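Local coordinates for probable ribonuclease HepT (Haemophilus influenzae, PDB 1JOG), which is probably the RNase toxin of a type VII toxin-antitoxin pair, neutralised by its cognate antitoxin MntA, probably through AMPylation, at residues T41-A46 with A120-I125; G45-F50 with N107-T112. All blocks are in the same frame, centred on the assembly; numbering follows the deposited sequence.

Both contacts start from helix 36-68, share Gly45 and Ala46, and have their centres 7 Å apart. Contact 1 sets 41-46 against the end of helix 115-123 and Ile125, the first residue of helix 125-140; contact 2 sets 45-50 against the loop between helices 96-106 and 115-123. Each is a buried contact made by van der Waals packing, but the chemistry differs: a tyrosine side chain meets an isoleucine and an alanine methyl in contact 1, whereas two threonines of the RX(4)HXY motif meet an isoleucine in contact 2. The packing is continuous, with Val121 CG1 3.9 Å from Ile47 CD1, and both contacts also touch the second subunit.

Contact 1: T41-A46 with A120-I125; sequences TLIAGA and AVYAQI
Tyr122 reaches across from helix 115-123 to Ile43 and Ala46, which stand one turn apart on helix 36-68. At its base, Tyr122 CB lies 4.2 Å from Ile43 CG2, the isoleucine branch anti to its own backbone N. The tyrosine's CG is anti to the backbone N (chi1 178°), which sends the ring across helix 36-68, over Ile43 and up to Ala46. Ile43 CG1 sits over one face of that ring, and the two side chains cross at about a right angle. Further out, Tyr122 CD1 is 3.8 Å from Ala46 CB, and CE1 closes to 3.5 Å on the same methyl, which lies near the ring plane, at the edge. Ile125 adds a looser touch: its CD1 is 4.1 Å from Ala46 O. This is helix-helix packing within an all-helical chain, joining helix 36-68 to the junction of helices 115-123 and 125-140; the backbones are closest at Ile43 CA and Tyr122 CA, 6.9 Å apart. Helix 8-26 packs against this junction, with Thr21 on Ala46, Val22 on both Tyr122 and Ile125, and Ile25 on Tyr122, while Leu42 and Thr41 of helix 36-68 pack on the second subunit.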
loop_
_atom_site.group_PDB
_atom_site.type_symbol
_atom_site.label_atom_id
_atom_site.label_comp_id
_atom_site.label_asym_id
_atom_site.label_seq_id
_atom_site.Cartn_x
_atom_site.Cartn_y
_atom_site.Cartn_z
ATOM N N THR A 41 -6.018 1.218 11.859
ATOM C CA THR A 41 -6.403 0.958 10.496
ATOM C C THR A 41 -6.316 2.316 9.816
ATOM O O THR A 41 -5.889 2.413 8.682
ATOM C CB THR A 41 -7.796 0.427 10.408
ATOM O OG1 THR A 41 -7.776 -0.959 10.811
ATOM C CG2 THR A 41 -8.372 0.557 8.887
ATOM N N LEU A 42 -6.667 3.356 10.567
ATOM C CA LEU A 42 -6.649 4.722 10.086
ATOM C C LEU A 42 -5.262 5.220 9.781
ATOM O O LEU A 42 -5.078 6.015 8.852
ATOM C CB LEU A 42 -7.271 5.666 11.087
ATOM C CG LEU A 42 -8.778 5.783 10.991
ATOM C CD1 LEU A 42 -9.298 6.647 12.143
ATOM C CD2 LEU A 42 -9.133 6.337 9.580
ATOM N N ILE A 43 -4.303 4.793 10.579
ATOM C CA ILE A 43 -2.918 5.173 10.325
ATOM C C ILE A 43 -2.443 4.351 9.154
ATOM O O ILE A 43 -1.704 4.846 8.318
ATOM C CB ILE A 43 -2.028 4.892 11.585
ATOM C CG1 ILE A 43 -2.226 6.028 12.595
ATOM C CG2 ILE A 43 -0.534 4.831 11.205
ATOM C CD1 ILE A 43 -1.264 5.890 13.758
ATOM N N ALA A 44 -2.833 3.071 9.113
ATOM C CA ALA A 44 -2.507 2.182 7.975
ATOM C C ALA A 44 -3.022 2.890 6.689
ATOM O O ALA A 44 -2.306 3.053 5.732
ATOM C CB ALA A 44 -3.240 0.878 8.110
ATOM N N GLY A 45 -4.268 3.362 6.733
ATOM C CA GLY A 45 -4.898 4.013 5.588
ATOM C C GLY A 45 -4.264 5.310 5.140
ATOM O O GLY A 45 -4.167 5.542 3.948
ATOM N N ALA A 46 -3.883 6.147 6.103
ATOM C CA ALA A 46 -3.204 7.427 5.845
ATOM C C ALA A 46 -1.865 7.111 5.164
ATOM O O ALA A 46 -1.465 7.818 4.297
ATOM C CB ALA A 46 -2.952 8.193 7.133
ATOM N N ALA A 120 6.342 5.981 12.808
ATOM C CA ALA A 120 7.477 6.756 12.338
ATOM C C ALA A 120 7.174 7.312 10.928
ATOM O O ALA A 120 7.459 8.479 10.632
ATOM C CB ALA A 120 8.723 5.886 12.340
ATOM N N VAL A 121 6.556 6.508 10.072
ATOM C CA VAL A 121 6.267 6.990 8.747
ATOM C C VAL A 121 5.125 8.004 8.812
ATOM O O VAL A 121 5.114 9.018 8.099
ATOM C CB VAL A 121 5.933 5.797 7.799
ATOM C CG1 VAL A 121 5.252 6.274 6.493
ATOM C CG2 VAL A 121 7.213 5.052 7.493
ATOM N N TYR A 122 4.189 7.783 9.713
ATOM C CA TYR A 122 3.044 8.691 9.733
ATOM C C TYR A 122 3.454 10.077 10.200
ATOM O O TYR A 122 2.998 11.090 9.707
ATOM C CB TYR A 122 1.953 8.098 10.596
ATOM C CG TYR A 122 0.723 8.986 10.740
ATOM C CD1 TYR A 122 -0.283 8.952 9.780
ATOM C CD2 TYR A 122 0.629 9.931 11.766
ATOM C CE1 TYR A 122 -1.384 9.884 9.807
ATOM C CE2 TYR A 122 -0.475 10.872 11.847
ATOM C CZ TYR A 122 -1.477 10.829 10.844
ATOM O OH TYR A 122 -2.586 11.672 10.876
ATOM N N ALA A 123 4.345 10.105 11.163
ATOM C CA ALA A 123 4.840 11.350 11.695
ATOM C C ALA A 123 5.473 12.242 10.580
ATOM O O ALA A 123 5.622 13.449 10.721
ATOM C CB ALA A 123 5.916 11.026 12.763
ATOM N N GLN A 124 5.936 11.623 9.510
ATOM C CA GLN A 124 6.587 12.363 8.450
ATOM C C GLN A 124 5.568 12.911 7.457
ATOM O O GLN A 124 5.937 13.686 6.592
ATOM C CB GLN A 124 7.628 11.434 7.713
ATOM C CG GLN A 124 8.723 10.789 8.572
ATOM C CD GLN A 124 9.643 9.766 7.824
ATOM O OE1 GLN A 124 9.908 9.901 6.629
ATOM N NE2 GLN A 124 10.150 8.759 8.555
ATOM N N ILE A 125 4.281 12.577 7.621
ATOM C CA ILE A 125 3.272 13.008 6.654
ATOM C C ILE A 125 2.975 14.487 6.523
ATOM O O ILE A 125 2.730 14.946 5.395
ATOM C CB ILE A 125 1.992 12.183 6.817
ATOM C CG1 ILE A 125 2.322 10.773 6.368
ATOM C CG2 ILE A 125 0.785 12.752 6.033
ATOM C CD1 ILE A 125 1.223 9.799 6.680
#

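Contact 2: G45-F50 with N107-T112; sequences GAIQKF and NITSHT
The Phe50 ring meets Thr109 by its edge, where Thr109 CG2 lies near the ring plane and 4.4 Å from CE1, a loose touch. Beyond the two segments, Phe128 makes an edge-to-face pair with the same phenyl group. One turn back along helix 36-68, Ile47 carries most of the contact with its two branches. Ile47 CG2 comes 3.9 Å from Thr109 CG2, and these side chains slide past each other in opposite directions. The longer branch extends through CG1, anti to the carbonyl carbon (chi1 -74°), to bring CD1 tip to tip with Thr112. There Ile47 CD1 lies 3.4 Å from Thr112 OG1 and 3.8 Å from Thr112 CG2. Both threonines belong to the RX(4)HXY motif of HepT toxins, whose arginine and histidine, Arg106 and His111, are probably active-site residues, as in related HepT toxins. Ile47 thus packs against the helix-facing side of this turn, through Thr109 and Thr112; the turn includes a short 3-10 segment at 109-111. Across it, His111 N bonds to Ile108 O at 2.7 Å, and Thr112 N to Thr109 O at 3.0 Å. The threonine hydroxyls fare differently. Thr109 OG1, placed between the backbone N and the carbonyl carbon (chi1 65°), hydrogen-bonds to Glu51 OE1 and Arg106 O while its methyl is left to face the helix. Thr112 OG1 is buried against the isoleucine methyl and has no polar partner in the model. Alongside, Thr112 also packs on Phe52 of the second subunit, and Ile47 on Gln48 of that subunit.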
loop_
_atom_site.group_PDB
_atom_site.type_symbol
_atom_site.label_atom_id
_atom_site.label_comp_id
_atom_site.label_asym_id
_atom_site.label_seq_id
_atom_site.Cartn_x
_atom_site.Cartn_y
_atom_site.Cartn_z
ATOM N N GLY A 45 -4.268 3.362 6.733
ATOM C CA GLY A 45 -4.898 4.013 5.588
ATOM C C GLY A 45 -4.264 5.310 5.140
ATOM O O GLY A 45 -4.167 5.542 3.948
ATOM N N ALA A 46 -3.883 6.147 6.103
ATOM C CA ALA A 46 -3.204 7.427 5.845
ATOM C C ALA A 46 -1.865 7.111 5.164
ATOM O O ALA A 46 -1.465 7.818 4.297
ATOM C CB ALA A 46 -2.952 8.193 7.133
ATOM N N ILE A 47 -1.220 5.994 5.547
ATOM C CA ILE A 47 0.057 5.629 4.962
ATOM C C ILE A 47 -0.139 5.188 3.473
ATOM O O ILE A 47 0.646 5.504 2.552
ATOM C CB ILE A 47 0.751 4.522 5.808
ATOM C CG1 ILE A 47 1.294 5.164 7.100
ATOM C CG2 ILE A 47 2.108 4.051 5.138
ATOM C CD1 ILE A 47 2.292 4.231 7.955
ATOM N N GLN A 48 -1.228 4.504 3.259
ATOM C CA GLN A 48 -1.594 4.029 1.930
ATOM C C GLN A 48 -1.860 5.222 1.041
ATOM O O GLN A 48 -1.560 5.205 -0.147
ATOM C CB GLN A 48 -2.895 3.208 2.027
ATOM C CG GLN A 48 -3.327 2.745 0.654
ATOM C CD GLN A 48 -2.788 1.404 0.330
ATOM O OE1 GLN A 48 -1.679 1.009 0.765
ATOM N NE2 GLN A 48 -3.559 0.665 -0.462
ATOM N N LYS A 49 -2.484 6.238 1.636
ATOM C CA LYS A 49 -2.830 7.400 0.938
ATOM C C LYS A 49 -1.578 8.189 0.670
ATOM O O LYS A 49 -1.497 8.806 -0.354
ATOM C CB LYS A 49 -3.850 8.205 1.711
ATOM C CG LYS A 49 -5.230 7.620 1.526
ATOM C CD LYS A 49 -6.252 8.377 2.352
ATOM C CE LYS A 49 -7.638 7.938 1.994
ATOM N NZ LYS A 49 -8.638 9.044 2.459
ATOM N N PHE A 50 -0.607 8.162 1.582
ATOM C CA PHE A 50 0.648 8.866 1.341
ATOM C C PHE A 50 1.370 8.274 0.084
ATOM O O PHE A 50 1.920 8.982 -0.751
ATOM C CB PHE A 50 1.534 8.769 2.573
ATOM C CG PHE A 50 2.976 8.864 2.269
ATOM C CD1 PHE A 50 3.753 7.717 2.197
ATOM C CD2 PHE A 50 3.533 10.070 1.897
ATOM C CE1 PHE A 50 5.112 7.733 1.733
ATOM C CE2 PHE A 50 4.868 10.113 1.433
ATOM C CZ PHE A 50 5.648 8.939 1.354
ATOM N N ASN A 107 9.704 3.192 0.114
ATOM C CA ASN A 107 10.296 1.835 0.077
ATOM C C ASN A 107 10.315 1.120 1.419
ATOM O O ASN A 107 10.844 0.036 1.458
ATOM C CB ASN A 107 11.738 1.842 -0.383
ATOM C CG ASN A 107 11.919 2.397 -1.856
ATOM O OD1 ASN A 107 11.088 2.152 -2.732
ATOM N ND2 ASN A 107 13.031 3.113 -2.110
ATOM N N ILE A 108 9.820 1.718 2.521
ATOM C CA ILE A 108 9.763 0.960 3.777
ATOM C C ILE A 108 8.309 0.823 4.240
ATOM O O ILE A 108 8.029 0.201 5.265
ATOM C CB ILE A 108 10.602 1.638 4.927
ATOM C CG1 ILE A 108 10.133 3.075 5.190
ATOM C CG2 ILE A 108 12.022 1.538 4.542
ATOM C CD1 ILE A 108 11.003 3.861 6.076
ATOM N N THR A 109 7.374 1.439 3.509
ATOM C CA THR A 109 5.985 1.313 3.921
ATOM C C THR A 109 5.538 -0.149 3.890
ATOM O O THR A 109 4.552 -0.469 4.549
ATOM C CB THR A 109 5.039 2.146 3.076
ATOM O OG1 THR A 109 5.044 1.646 1.752
ATOM C CG2 THR A 109 5.460 3.599 3.104
ATOM N N SER A 110 6.232 -1.026 3.143
ATOM C CA SER A 110 5.870 -2.463 3.151
ATOM C C SER A 110 6.224 -3.063 4.514
ATOM O O SER A 110 5.846 -4.207 4.820
ATOM C CB SER A 110 6.606 -3.306 2.081
ATOM O OG SER A 110 8.037 -3.391 2.306
ATOM N N HIS A 111 6.947 -2.303 5.335
ATOM C CA HIS A 111 7.282 -2.804 6.697
ATOM C C HIS A 111 6.322 -2.243 7.729
ATOM O O HIS A 111 6.406 -2.544 8.917
ATOM C CB HIS A 111 8.715 -2.438 7.085
ATOM C CG HIS A 111 9.721 -3.052 6.187
ATOM N ND1 HIS A 111 9.369 -3.986 5.237
ATOM C CD2 HIS A 111 11.043 -2.826 6.027
ATOM C CE1 HIS A 111 10.436 -4.306 4.524
ATOM N NE2 HIS A 111 11.465 -3.614 4.983
ATOM N N THR A 112 5.379 -1.440 7.252
ATOM C CA THR A 112 4.425 -0.794 8.120
ATOM C C THR A 112 3.486 -1.689 8.992
ATOM O O THR A 112 2.691 -1.164 9.809
ATOM C CB THR A 112 3.703 0.355 7.261
ATOM O OG1 THR A 112 4.327 1.578 7.666
ATOM C CG2 THR A 112 2.201 0.476 7.477
#